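Local coordinates for peptidoglycan-recognition protein LC (Drosophila melanogaster, PDB 2F2L), which recognises peptidoglycan of Gram-negative bacteria through its extracellular domain and is a major activator of the imd/Relish innate immune pathway, at residues 30-35 / 48-53; 38-43 / 74-79; 86-91 / 149-154; 100-105 / 117-122. All coordinates share one frame; numbering follows the deposited sequence.

In the fold
Contacts 1, 2 and 4 bring a helix against a strand or the loop that follows it; contact 3 joins two loops. Contacts 1 and 2 share helix 40-57: the first is a surface contact with a thin apolar touch at the helix flank and ligand chemistry beyond, the second is partly buried around a disulfide cysteine and a tyrosine. Contact 4, centred about 7 Å from the centre of the chain, is a core contact and packs helix 113-128 against strand 98-102. Contact 3, also buried, relies on methionine sulfur and a phenylalanine ring. Strands 24-31 and 98-102, used by contacts 1 and 4, are neighbours in the sheet, and L30 of contact 1 packs on F151 of contact 3.

Contact 1. Residues 30-35 / 48-53; sequences LPTNSE and RLLQTY. With MLD (glcnac(beta1-4)-murnac(1,6-anhydro)-L-ala-gamma-D-glu-meso-a2pm-D-ala), chain G.
L50 lays its CD1 methyl against T32, 3.7 Å from T32 CB and equally near T32 CG2, with the two side chains crossing at about a right angle. The same methyl lies 4.0 Å from S34 OG. The hydroxyl of T32 sits between its backbone N and carbonyl carbon (chi1 58°), which lets OG1 donate to S34 OG at 2.8 Å. S34 OG in turn donates to E35 O at 2.9 Å, tilted 29° from the carbonyl plane, while T32 OG1 also receives G104 N. Both hydroxyls thus have polar partners, and the leucine meets them by van der Waals contact. Round the helix, R48 sets its guanidinium face against the anhydro-sugar of the bound peptidoglycan fragment: ligand OA5 lies 2.9 Å from R48 CZ, and Q51 OE1 is over the opposite face. A weak bond, 128° at the hydrogen, joins R48 NH1 to T52 OG1. R48 NE bonds L9 O, and NH2 bonds Q11 OE1 and A34 O of the neighbouring LCx chain. L49 CD2 adds an apolar touch, 4.0 Å from ligand CA6. The 48-53 part of helix 40-57 therefore offers the ligand a mixed surface, where the many-bonded arginine probably keeps its plane fixed beside the sugar.

Contact 2. Residues 38-43 / 74-79; sequences STQAIC and NVYVGR
Y76 points its phenol from strand 75-77 into the first turn of helix 40-57, end-on to C43 and Q40. The contact is tight: Y76 OH is 3.1 Å from C43 CB and 3.3 Å from Q40 CA, and C43 CB also comes within 3.4 Å of Y76 CZ. C43 SG lies 5.2 Å from the Y76 ring centroid and 52° off the normal, an oblique Cys sulfur-aromatic contact. The torsion of C43 (chi1 -70°) sets SG beside its own backbone N, where it closes the disulfide to C37.

Q40 approaches the hydroxyl from another part of the turn. Its chain starts anti to the backbone N (chi1 -177°) and runs on extended, so that CG passes 3.5 Å from Y76 OH while the amide is carried beyond the hydroxyl toward N74, its plane perpendicular to that of the ring. That amide also stands nearly at right angles to the amide of N74, and Q40 OE1 remains 3.7 Å from N74 ND2. The polar ends of Y76 and N74 are engaged by D72: its OD2 is hydrogen-bonded by both Y76 OH and N74 ND2, which probably steadies the phenol from the side of the preceding loop.

T39 holds the N-cap position, and its carbonyl O receives C43 N. The short C37-C43 disulfide at the start of helix 40-57 is a familiar feature of the peptidoglycan-recognition protein (amidase 2) fold, here packed on the sheet through Y76.

Contact 3. Residues 86-91 / 149-154; sequences AHMNNI and TDFKAD
A backbone carbonyl aimed at an aromatic rim is the striking feature here: H87 O lies near the plane of the F151 ring, at its edge, 3.5 Å from F151 CZ and 3.7 Å from CE1. Because ring hydrogens carry slight positive charge, such an approach is probably mildly favourable. M88, the next residue, reaches the same end of the ring with its thioether. SD is 4.6 Å from the ring centroid and 38° off the normal, an oblique position, and the terminal CE comes to 3.8 Å from F151 CE2. The methionine is folded to get there, bending at both chi2 (-55°) and chi3 (-76°), so its end approaches the ring although its first bond does not head that way.

In the surroundings, the D94 carboxylate accepts the backbone N of M88 and of N90. The F151 ring also packs on L30 of strand 24-31, and H87 turns its own imidazole elsewhere, with NE2 bonded to S97 OG. The result is a Met-aromatic contact that joins the irregular loop before helix 91-94 to the short 3-10 turn before helix 154-158.

Contact 4. Residues 100-105 / 117-122; sequences FAYIGS and SVTRLL
T119 OG1 is gripped twice: it accepts the phenol hydrogen of Y102 OH at 2.6 Å and is also bonded to Q115 O one turn earlier in its own helix. The setting is the helix-on-sheet layer of the alpha/beta peptidoglycan-recognition protein (amidase 2) fold, in which helix 113-128 lies on strand 98-102; the local axes approach to 11.5 Å with their directions 170° apart, almost antiparallel. This is as expected for the helix that returns the chain toward strand 136-140, which is parallel to 98-102 in the sheet.

The bond leaves the phenol with T119 OG1 in the plane of the Y102 ring, and the two side chains cross at about a right angle. T119 has OG1 beside its own backbone N (chi1 -60°) and CG2 anti to it; this places the methyl 3.1 Å from Y102 OH and leaves OG1 able to face the preceding turn. Both polar atoms are thereby paired within a buried contact.

Beside this polar bond the chemistry is apolar. F100 and L122 come from opposite directions, and L122, with CG anti to the backbone N, carries CD2 out over the F100 ring. F100 also has T119 CG2 at its edge, 4.3 Å from CD2, while L122 packs further on F67 and I69 of the neighbouring strand. The leucine meets the ring by a CH-pi contact, its CD2 methyl 3.5 Å from the F100 centroid and 15° off the normal.

Contact 1. Residues 30-35 / 48-53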
# COMPACT_ATOMS: atom_id res chain seq x y z
N LEU A 30 5.76 -19.92 2.54
CA LEU A 30 4.33 -19.87 2.78
C LEU A 30 3.59 -19.37 1.52
O LEU A 30 4.15 -18.61 0.74
CB LEU A 30 3.98 -18.92 3.94
CG LEU A 30 4.70 -19.01 5.28
CD1 LEU A 30 5.84 -18.01 5.36
CD2 LEU A 30 3.73 -18.76 6.42
N PRO A 31 2.33 -19.80 1.34
CA PRO A 31 1.49 -19.20 0.32
C PRO A 31 0.80 -17.94 0.86
O PRO A 31 0.58 -17.84 2.07
CB PRO A 31 0.46 -20.30 0.05
CG PRO A 31 0.29 -20.94 1.40
CD PRO A 31 1.63 -20.86 2.08
N THR A 32 0.46 -16.99 0.00
CA THR A 32 -0.32 -15.84 0.48
C THR A 32 -1.82 -16.18 0.50
O THR A 32 -2.61 -15.51 1.17
CB THR A 32 -0.07 -14.55 -0.36
OG1 THR A 32 -0.39 -14.79 -1.74
CG2 THR A 32 1.36 -14.11 -0.25
N ASN A 33 -2.19 -17.22 -0.26
CA ASN A 33 -3.60 -17.55 -0.53
C ASN A 33 -4.42 -16.40 -1.08
O ASN A 33 -5.62 -16.32 -0.88
CB ASN A 33 -4.26 -18.17 0.72
CG ASN A 33 -3.62 -19.48 1.11
OD1 ASN A 33 -3.31 -20.30 0.24
ND2 ASN A 33 -3.41 -19.69 2.42
N SER A 34 -3.75 -15.51 -1.81
CA SER A 34 -4.39 -14.47 -2.58
C SER A 34 -4.38 -14.95 -4.03
O SER A 34 -3.69 -15.92 -4.35
CB SER A 34 -3.62 -13.16 -2.44
OG SER A 34 -2.34 -13.23 -3.05
N GLU A 35 -5.11 -14.26 -4.90
CA GLU A 35 -4.90 -14.40 -6.34
C GLU A 35 -3.44 -14.15 -6.66
O GLU A 35 -2.75 -13.46 -5.93
CB GLU A 35 -5.78 -13.42 -7.11
CG GLU A 35 -7.18 -13.94 -7.38
CD GLU A 35 -8.18 -12.84 -7.70
OE1 GLU A 35 -8.68 -12.79 -8.85
OE2 GLU A 35 -8.46 -12.02 -6.80
N ARG A 48 -0.02 -4.85 -1.61
CA ARG A 48 -0.60 -3.73 -0.87
C ARG A 48 -1.92 -4.15 -0.22
O ARG A 48 -2.17 -3.82 0.94
CB ARG A 48 -0.81 -2.47 -1.76
CG ARG A 48 -1.27 -1.20 -0.98
CD ARG A 48 -0.41 -1.01 0.29
NE ARG A 48 -0.83 0.06 1.20
CZ ARG A 48 -1.62 -0.12 2.25
NH1 ARG A 48 -2.15 -1.28 2.50
NH2 ARG A 48 -1.94 0.90 3.02
N LEU A 49 -2.73 -4.92 -0.95
CA LEU A 49 -3.97 -5.43 -0.37
C LEU A 49 -3.75 -6.47 0.75
O LEU A 49 -4.50 -6.51 1.71
CB LEU A 49 -4.88 -6.00 -1.45
CG LEU A 49 -5.35 -4.99 -2.50
CD1 LEU A 49 -6.40 -5.65 -3.39
CD2 LEU A 49 -5.89 -3.72 -1.86
N LEU A 50 -2.74 -7.32 0.60
CA LEU A 50 -2.34 -8.23 1.69
C LEU A 50 -1.90 -7.48 2.95
O LEU A 50 -2.16 -7.93 4.06
CB LEU A 50 -1.19 -9.16 1.25
CG LEU A 50 -1.63 -10.36 0.41
CD1 LEU A 50 -0.45 -10.92 -0.44
CD2 LEU A 50 -2.21 -11.42 1.30
N GLN A 51 -1.20 -6.35 2.76
CA GLN A 51 -0.77 -5.56 3.90
C GLN A 51 -1.97 -5.07 4.68
O GLN A 51 -2.00 -5.16 5.87
CB GLN A 51 0.10 -4.37 3.52
CG GLN A 51 0.68 -3.68 4.77
CD GLN A 51 1.37 -2.39 4.50
OE1 GLN A 51 0.96 -1.61 3.62
NE2 GLN A 51 2.41 -2.10 5.30
N THR A 52 -2.95 -4.53 3.99
CA THR A 52 -4.19 -4.14 4.65
C THR A 52 -4.86 -5.29 5.39
O THR A 52 -5.30 -5.12 6.52
CB THR A 52 -5.16 -3.49 3.66
OG1 THR A 52 -4.65 -2.19 3.35
CG2 THR A 52 -6.56 -3.36 4.24
N TYR A 53 -4.97 -6.44 4.73
CA TYR A 53 -5.54 -7.61 5.34
C TYR A 53 -4.77 -7.98 6.61
O TYR A 53 -5.36 -8.20 7.67
CB TYR A 53 -5.55 -8.79 4.37
CG TYR A 53 -6.23 -9.99 4.97
CD1 TYR A 53 -7.60 -10.14 4.90
CD2 TYR A 53 -5.50 -10.95 5.66
CE1 TYR A 53 -8.24 -11.23 5.49
CE2 TYR A 53 -6.11 -12.04 6.23
CZ TYR A 53 -7.47 -12.17 6.15
OH TYR A 53 -8.05 -13.25 6.75
CAA MLD G . -5.49 2.72 6.41
CAB MLD G . -6.64 2.69 5.41
OAC MLD G . -7.21 3.73 5.08
N2 MLD G . -6.93 1.49 4.93
C2 MLD G . -8.02 1.22 3.99
C3 MLD G . -8.86 0.10 4.59
O3 MLD G . -9.42 0.45 5.87
C4 MLD G . -9.93 -0.37 3.60
O4 MLD G . -10.54 -1.52 4.16
C5 MLD G . -9.27 -0.74 2.27
C6 MLD G . -10.23 -1.11 1.13
O6 MLD G . -9.44 -1.66 0.03
O5 MLD G . -8.58 0.42 1.80
C1 MLD G . -7.47 0.78 2.64
O1 MLD G . -6.80 1.87 2.05
CA4 MLD G . -6.06 1.47 0.88
CA5 MLD G . -4.77 0.70 1.12
OA5 MLD G . -3.56 1.36 0.61
CA6 MLD G . -4.92 -0.42 0.14
OA6 MLD G . -4.51 0.14 -1.09
CA1 MLD G . -3.87 1.42 -0.79
CA2 MLD G . -4.90 2.53 -1.06
NAD MLD G . -4.20 3.78 -1.42
CAE MLD G . -4.45 4.44 -2.54
CAF MLD G . -3.61 5.69 -2.72
OAG MLD G . -5.29 4.11 -3.37
CA3 MLD G . -5.76 2.79 0.18
OAH MLD G . -7.04 3.43 -0.16
CAI MLD G . -7.06 4.87 0.05
CAJ MLD G . -7.54 5.24 1.44
CAL MLD G . -8.02 5.51 -0.97
OAM MLD G . -8.21 6.72 -0.88
N MLD G . -8.58 4.74 -1.91
CA MLD G . -9.47 5.25 -2.96
CB MLD G . -8.56 5.64 -4.13
C MLD G . -10.37 4.08 -3.40
O MLD G . -9.87 3.00 -3.72
NAN MLD G . -11.67 4.34 -3.36
CAO MLD G . -12.74 3.39 -3.72
CAP MLD G . -13.86 3.35 -2.63
OBA MLD G . -14.95 2.91 -3.01
OAQ MLD G . -13.64 3.78 -1.48
CBB MLD G . -13.44 3.89 -4.98
CBC MLD G . -12.60 3.85 -6.24
CBD MLD G . -13.47 4.30 -7.43
OBE MLD G . -14.44 5.04 -7.27
NBF MLD G . -13.10 3.84 -8.61
CBG MLD G . -13.82 4.17 -9.84
CBH MLD G . -15.21 3.52 -9.83
OBI MLD G . -15.36 2.35 -9.47
NBJ MLD G . -16.21 4.32 -10.18
CBK MLD G . -17.63 3.89 -10.26
CBL MLD G . -18.14 4.18 -11.68
CBM MLD G . -18.56 4.61 -9.26
OBO MLD G . -18.22 5.76 -8.85
OBN MLD G . -19.61 4.00 -8.95
CBP MLD G . -12.97 3.71 -11.04
CBQ MLD G . -13.44 4.36 -12.36
CBR MLD G . -12.50 4.01 -13.51
CBS MLD G . -12.56 5.01 -14.67
CBT MLD G . -11.88 6.32 -14.25
OBV MLD G . -10.64 6.30 -14.18
OBU MLD G . -12.61 7.30 -14.02
NBW MLD G . -13.96 5.26 -15.02

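Contact 2. Residues 38-43 / 74-79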
# COMPACT_ATOMS: atom_id res chain seq x y z
N SER A 38 1.21 -11.71 -12.55
CA SER A 38 2.22 -11.96 -13.57
C SER A 38 2.94 -10.72 -14.06
O SER A 38 3.79 -10.81 -14.95
CB SER A 38 1.58 -12.67 -14.75
OG SER A 38 0.65 -11.82 -15.38
N THR A 39 2.58 -9.56 -13.52
CA THR A 39 3.25 -8.31 -13.85
C THR A 39 3.45 -7.52 -12.57
O THR A 39 2.72 -7.71 -11.61
CB THR A 39 2.42 -7.47 -14.85
OG1 THR A 39 1.15 -7.13 -14.28
CG2 THR A 39 2.19 -8.25 -16.15
N GLN A 40 4.44 -6.64 -12.56
CA GLN A 40 4.72 -5.80 -11.38
C GLN A 40 3.48 -5.02 -10.91
O GLN A 40 3.22 -4.95 -9.73
CB GLN A 40 5.88 -4.84 -11.65
CG GLN A 40 6.25 -3.99 -10.44
CD GLN A 40 7.61 -3.34 -10.57
OE1 GLN A 40 8.54 -3.92 -11.10
NE2 GLN A 40 7.73 -2.13 -10.05
N ALA A 41 2.72 -4.46 -11.84
CA ALA A 41 1.54 -3.67 -11.46
C ALA A 41 0.49 -4.48 -10.68
O ALA A 41 -0.11 -3.98 -9.72
CB ALA A 41 0.91 -3.03 -12.71
N ILE A 42 0.28 -5.73 -11.09
CA ILE A 42 -0.70 -6.57 -10.40
C ILE A 42 -0.11 -7.13 -9.11
O ILE A 42 -0.82 -7.24 -8.11
CB ILE A 42 -1.22 -7.71 -11.30
CG1 ILE A 42 -1.88 -7.13 -12.57
CG2 ILE A 42 -2.17 -8.62 -10.53
CD1 ILE A 42 -2.97 -6.09 -12.33
N CYS A 43 1.17 -7.48 -9.11
CA CYS A 43 1.83 -7.92 -7.88
C CYS A 43 1.78 -6.84 -6.81
O CYS A 43 1.53 -7.14 -5.65
CB CYS A 43 3.27 -8.35 -8.13
SG CYS A 43 3.45 -9.89 -9.09
N ASN A 74 9.78 -11.01 -9.33
CA ASN A 74 10.33 -9.92 -8.52
C ASN A 74 10.16 -10.22 -7.03
O ASN A 74 9.22 -10.91 -6.65
CB ASN A 74 9.63 -8.58 -8.83
CG ASN A 74 10.00 -8.03 -10.20
OD1 ASN A 74 11.16 -8.03 -10.59
ND2 ASN A 74 9.01 -7.54 -10.93
N VAL A 75 11.07 -9.71 -6.22
CA VAL A 75 11.02 -9.83 -4.77
C VAL A 75 10.46 -8.52 -4.18
O VAL A 75 11.03 -7.44 -4.38
CB VAL A 75 12.43 -10.08 -4.17
CG1 VAL A 75 12.36 -10.26 -2.65
CG2 VAL A 75 13.08 -11.32 -4.82
N TYR A 76 9.34 -8.63 -3.47
CA TYR A 76 8.66 -7.48 -2.85
C TYR A 76 9.11 -7.42 -1.40
O TYR A 76 9.00 -8.38 -0.67
CB TYR A 76 7.14 -7.62 -3.00
CG TYR A 76 6.78 -7.47 -4.45
CD1 TYR A 76 6.33 -6.27 -4.93
CD2 TYR A 76 7.00 -8.50 -5.35
CE1 TYR A 76 6.04 -6.10 -6.28
CE2 TYR A 76 6.73 -8.35 -6.70
CZ TYR A 76 6.26 -7.13 -7.17
OH TYR A 76 5.99 -6.94 -8.50
N VAL A 77 9.67 -6.29 -1.01
CA VAL A 77 10.18 -6.13 0.34
C VAL A 77 8.99 -5.98 1.31
O VAL A 77 8.14 -5.09 1.15
CB VAL A 77 11.15 -4.93 0.45
CG1 VAL A 77 11.70 -4.84 1.87
CG2 VAL A 77 12.31 -5.07 -0.56
N GLY A 78 8.96 -6.88 2.29
CA GLY A 78 7.97 -6.85 3.35
C GLY A 78 8.62 -6.19 4.54
O GLY A 78 8.95 -5.02 4.50
N ARG A 79 8.87 -6.97 5.60
CA ARG A 79 9.60 -6.46 6.76
C ARG A 79 11.11 -6.44 6.55
O ARG A 79 11.85 -5.89 7.37
CB ARG A 79 9.27 -7.29 7.98
CG ARG A 79 7.80 -7.36 8.28
CD ARG A 79 7.51 -7.86 9.68
NE ARG A 79 6.06 -7.90 9.91
CZ ARG A 79 5.48 -8.09 11.09
NH1 ARG A 79 6.20 -8.28 12.19
NH2 ARG A 79 4.15 -8.07 11.16

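Contact 3. Residues 86-91 / 149-154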
# COMPACT_ATOMS: atom_id res chain seq x y z
N ALA A 86 5.82 -12.16 11.30
CA ALA A 86 4.70 -12.63 12.10
C ALA A 86 3.97 -13.77 11.37
O ALA A 86 2.77 -13.99 11.52
CB ALA A 86 3.76 -11.48 12.38
N HIS A 87 4.75 -14.52 10.60
CA HIS A 87 4.23 -15.52 9.69
C HIS A 87 3.70 -16.78 10.38
O HIS A 87 2.67 -17.30 9.98
CB HIS A 87 5.28 -15.85 8.61
CG HIS A 87 6.65 -16.08 9.15
ND1 HIS A 87 7.49 -15.06 9.53
CD2 HIS A 87 7.32 -17.23 9.40
CE1 HIS A 87 8.63 -15.57 9.98
NE2 HIS A 87 8.55 -16.88 9.91
N MET A 88 4.37 -17.28 11.41
CA MET A 88 3.90 -18.49 12.11
C MET A 88 2.95 -18.23 13.30
O MET A 88 2.35 -19.18 13.84
CB MET A 88 5.09 -19.31 12.62
CG MET A 88 6.10 -19.68 11.54
SD MET A 88 5.37 -20.55 10.14
CE MET A 88 5.18 -22.15 10.92
N ASN A 89 2.79 -16.97 13.70
CA ASN A 89 2.01 -16.63 14.90
C ASN A 89 2.53 -17.42 16.09
O ASN A 89 1.76 -17.92 16.92
CB ASN A 89 0.52 -16.92 14.68
CG ASN A 89 -0.02 -16.27 13.43
OD1 ASN A 89 -0.07 -15.04 13.33
ND2 ASN A 89 -0.45 -17.08 12.46
N ASN A 90 3.85 -17.53 16.15
CA ASN A 90 4.53 -18.30 17.17
C ASN A 90 5.90 -17.68 17.35
O ASN A 90 6.71 -17.66 16.42
CB ASN A 90 4.64 -19.75 16.71
CG ASN A 90 5.39 -20.61 17.67
OD1 ASN A 90 6.57 -20.41 17.90
ND2 ASN A 90 4.72 -21.58 18.22
N ILE A 91 6.15 -17.14 18.55
CA ILE A 91 7.35 -16.33 18.80
C ILE A 91 8.65 -17.15 18.66
O ILE A 91 9.68 -16.61 18.27
CB ILE A 91 7.28 -15.62 20.20
CG1 ILE A 91 8.40 -14.57 20.36
CG2 ILE A 91 7.31 -16.65 21.36
CD1 ILE A 91 8.40 -13.49 19.32
N THR A 149 -4.45 -24.97 8.18
CA THR A 149 -5.00 -25.15 6.85
C THR A 149 -4.51 -24.10 5.87
O THR A 149 -4.33 -24.40 4.69
CB THR A 149 -6.53 -25.11 6.91
OG1 THR A 149 -6.99 -26.13 7.81
CG2 THR A 149 -7.13 -25.35 5.54
N ASP A 150 -4.30 -22.88 6.36
CA ASP A 150 -3.81 -21.78 5.53
C ASP A 150 -2.35 -21.90 5.12
O ASP A 150 -1.88 -21.14 4.28
CB ASP A 150 -4.00 -20.44 6.24
CG ASP A 150 -5.47 -20.06 6.40
OD1 ASP A 150 -6.33 -20.67 5.72
OD2 ASP A 150 -5.76 -19.17 7.23
N PHE A 151 -1.61 -22.83 5.73
CA PHE A 151 -0.22 -23.09 5.35
C PHE A 151 -0.07 -24.13 4.23
O PHE A 151 1.04 -24.32 3.71
CB PHE A 151 0.61 -23.55 6.57
CG PHE A 151 0.86 -22.48 7.61
CD1 PHE A 151 0.74 -21.12 7.32
CD2 PHE A 151 1.27 -22.84 8.89
CE1 PHE A 151 1.00 -20.17 8.29
CE2 PHE A 151 1.53 -21.89 9.86
CZ PHE A 151 1.41 -20.55 9.56
N LYS A 152 -1.17 -24.80 3.88
CA LYS A 152 -1.13 -25.88 2.89
C LYS A 152 -0.92 -25.32 1.48
O LYS A 152 -1.60 -24.39 1.05
CB LYS A 152 -2.41 -26.76 2.94
CG LYS A 152 -2.56 -27.68 4.19
CD LYS A 152 -1.27 -28.47 4.53
CE LYS A 152 -1.46 -29.57 5.59
NZ LYS A 152 -0.22 -30.44 5.77
N ALA A 153 0.04 -25.92 0.78
CA ALA A 153 0.41 -25.52 -0.56
C ALA A 153 1.30 -26.59 -1.18
O ALA A 153 2.47 -26.34 -1.47
CB ALA A 153 1.13 -24.18 -0.54
N ASP A 154 0.73 -27.77 -1.37
CA ASP A 154 1.47 -28.95 -1.84
C ASP A 154 2.30 -28.68 -3.10
O ASP A 154 3.44 -29.12 -3.18
CB ASP A 154 0.50 -30.11 -2.11
CG ASP A 154 0.01 -30.79 -0.83
OD1 ASP A 154 0.38 -30.34 0.27
OD2 ASP A 154 -0.74 -31.80 -0.93

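Contact 4. Residues 100-105 / 117-122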
# COMPACT_ATOMS: atom_id res chain seq x y z
N PHE A 100 9.51 -16.23 3.38
CA PHE A 100 9.30 -15.90 1.97
C PHE A 100 7.87 -16.32 1.67
O PHE A 100 7.56 -17.50 1.71
CB PHE A 100 10.22 -16.69 1.01
CG PHE A 100 11.69 -16.40 1.14
CD1 PHE A 100 12.19 -15.41 1.98
CD2 PHE A 100 12.59 -17.13 0.38
CE1 PHE A 100 13.56 -15.17 2.05
CE2 PHE A 100 13.95 -16.90 0.46
CZ PHE A 100 14.44 -15.93 1.29
N ALA A 101 7.02 -15.35 1.37
CA ALA A 101 5.64 -15.65 0.99
C ALA A 101 5.52 -15.64 -0.54
O ALA A 101 6.04 -14.75 -1.20
CB ALA A 101 4.70 -14.64 1.58
N TYR A 102 4.84 -16.64 -1.07
CA TYR A 102 4.67 -16.78 -2.51
C TYR A 102 3.29 -16.25 -2.86
O TYR A 102 2.30 -16.70 -2.30
CB TYR A 102 4.93 -18.26 -2.93
CG TYR A 102 6.41 -18.55 -2.78
CD1 TYR A 102 7.27 -18.42 -3.87
CD2 TYR A 102 6.98 -18.79 -1.53
CE1 TYR A 102 8.64 -18.63 -3.74
CE2 TYR A 102 8.35 -18.97 -1.38
CZ TYR A 102 9.17 -18.89 -2.49
OH TYR A 102 10.54 -19.06 -2.34
N ILE A 103 3.24 -15.25 -3.73
CA ILE A 103 1.98 -14.59 -4.05
C ILE A 103 1.12 -15.50 -4.93
O ILE A 103 1.45 -15.75 -6.08
CB ILE A 103 2.16 -13.24 -4.72
CG1 ILE A 103 3.01 -12.33 -3.82
CG2 ILE A 103 0.80 -12.60 -5.03
CD1 ILE A 103 3.51 -11.10 -4.49
N GLY A 104 0.02 -15.97 -4.36
CA GLY A 104 -0.86 -16.91 -5.04
C GLY A 104 -1.38 -17.98 -4.09
O GLY A 104 -1.21 -17.89 -2.89
N SER A 105 -2.00 -18.99 -4.67
CA SER A 105 -2.50 -20.16 -3.95
C SER A 105 -1.95 -21.37 -4.70
O SER A 105 -2.09 -21.45 -5.92
CB SER A 105 -4.03 -20.16 -3.97
OG SER A 105 -4.53 -21.16 -3.08
N SER A 117 13.32 -19.57 -9.56
CA SER A 117 14.70 -19.11 -9.81
C SER A 117 15.10 -17.92 -8.92
O SER A 117 16.23 -17.87 -8.44
CB SER A 117 14.92 -18.79 -11.28
OG SER A 117 13.92 -17.93 -11.76
N VAL A 118 14.19 -16.97 -8.70
CA VAL A 118 14.56 -15.79 -7.89
C VAL A 118 14.71 -16.15 -6.40
O VAL A 118 15.46 -15.49 -5.67
CB VAL A 118 13.59 -14.59 -8.07
CG1 VAL A 118 12.29 -14.80 -7.32
CG2 VAL A 118 14.27 -13.30 -7.61
N THR A 119 14.01 -17.20 -5.96
CA THR A 119 14.21 -17.76 -4.63
C THR A 119 15.64 -18.19 -4.40
O THR A 119 16.17 -17.98 -3.32
CB THR A 119 13.30 -18.97 -4.40
OG1 THR A 119 11.92 -18.57 -4.54
CG2 THR A 119 13.52 -19.57 -3.04
N ARG A 120 16.27 -18.81 -5.41
CA ARG A 120 17.69 -19.18 -5.32
C ARG A 120 18.58 -17.94 -5.14
O ARG A 120 19.45 -17.92 -4.27
CB ARG A 120 18.13 -19.92 -6.59
CG ARG A 120 17.45 -21.26 -6.83
CD ARG A 120 17.99 -21.89 -8.11
NE ARG A 120 17.66 -23.31 -8.21
CZ ARG A 120 16.75 -23.84 -9.04
NH1 ARG A 120 16.02 -23.08 -9.86
NH2 ARG A 120 16.57 -25.16 -9.04
N LEU A 121 18.36 -16.92 -5.96
CA LEU A 121 19.12 -15.67 -5.86
C LEU A 121 18.86 -14.99 -4.51
O LEU A 121 19.79 -14.45 -3.91
CB LEU A 121 18.81 -14.69 -7.00
CG LEU A 121 19.33 -14.89 -8.45
CD1 LEU A 121 20.67 -15.65 -8.53
CD2 LEU A 121 18.31 -15.58 -9.31
N LEU A 122 17.61 -15.03 -4.04
CA LEU A 122 17.24 -14.38 -2.77
C LEU A 122 17.93 -15.04 -1.58
O LEU A 122 18.47 -14.35 -0.72
CB LEU A 122 15.71 -14.35 -2.57
CG LEU A 122 15.23 -13.55 -1.35
CD1 LEU A 122 15.68 -12.08 -1.44
CD2 LEU A 122 13.72 -13.63 -1.19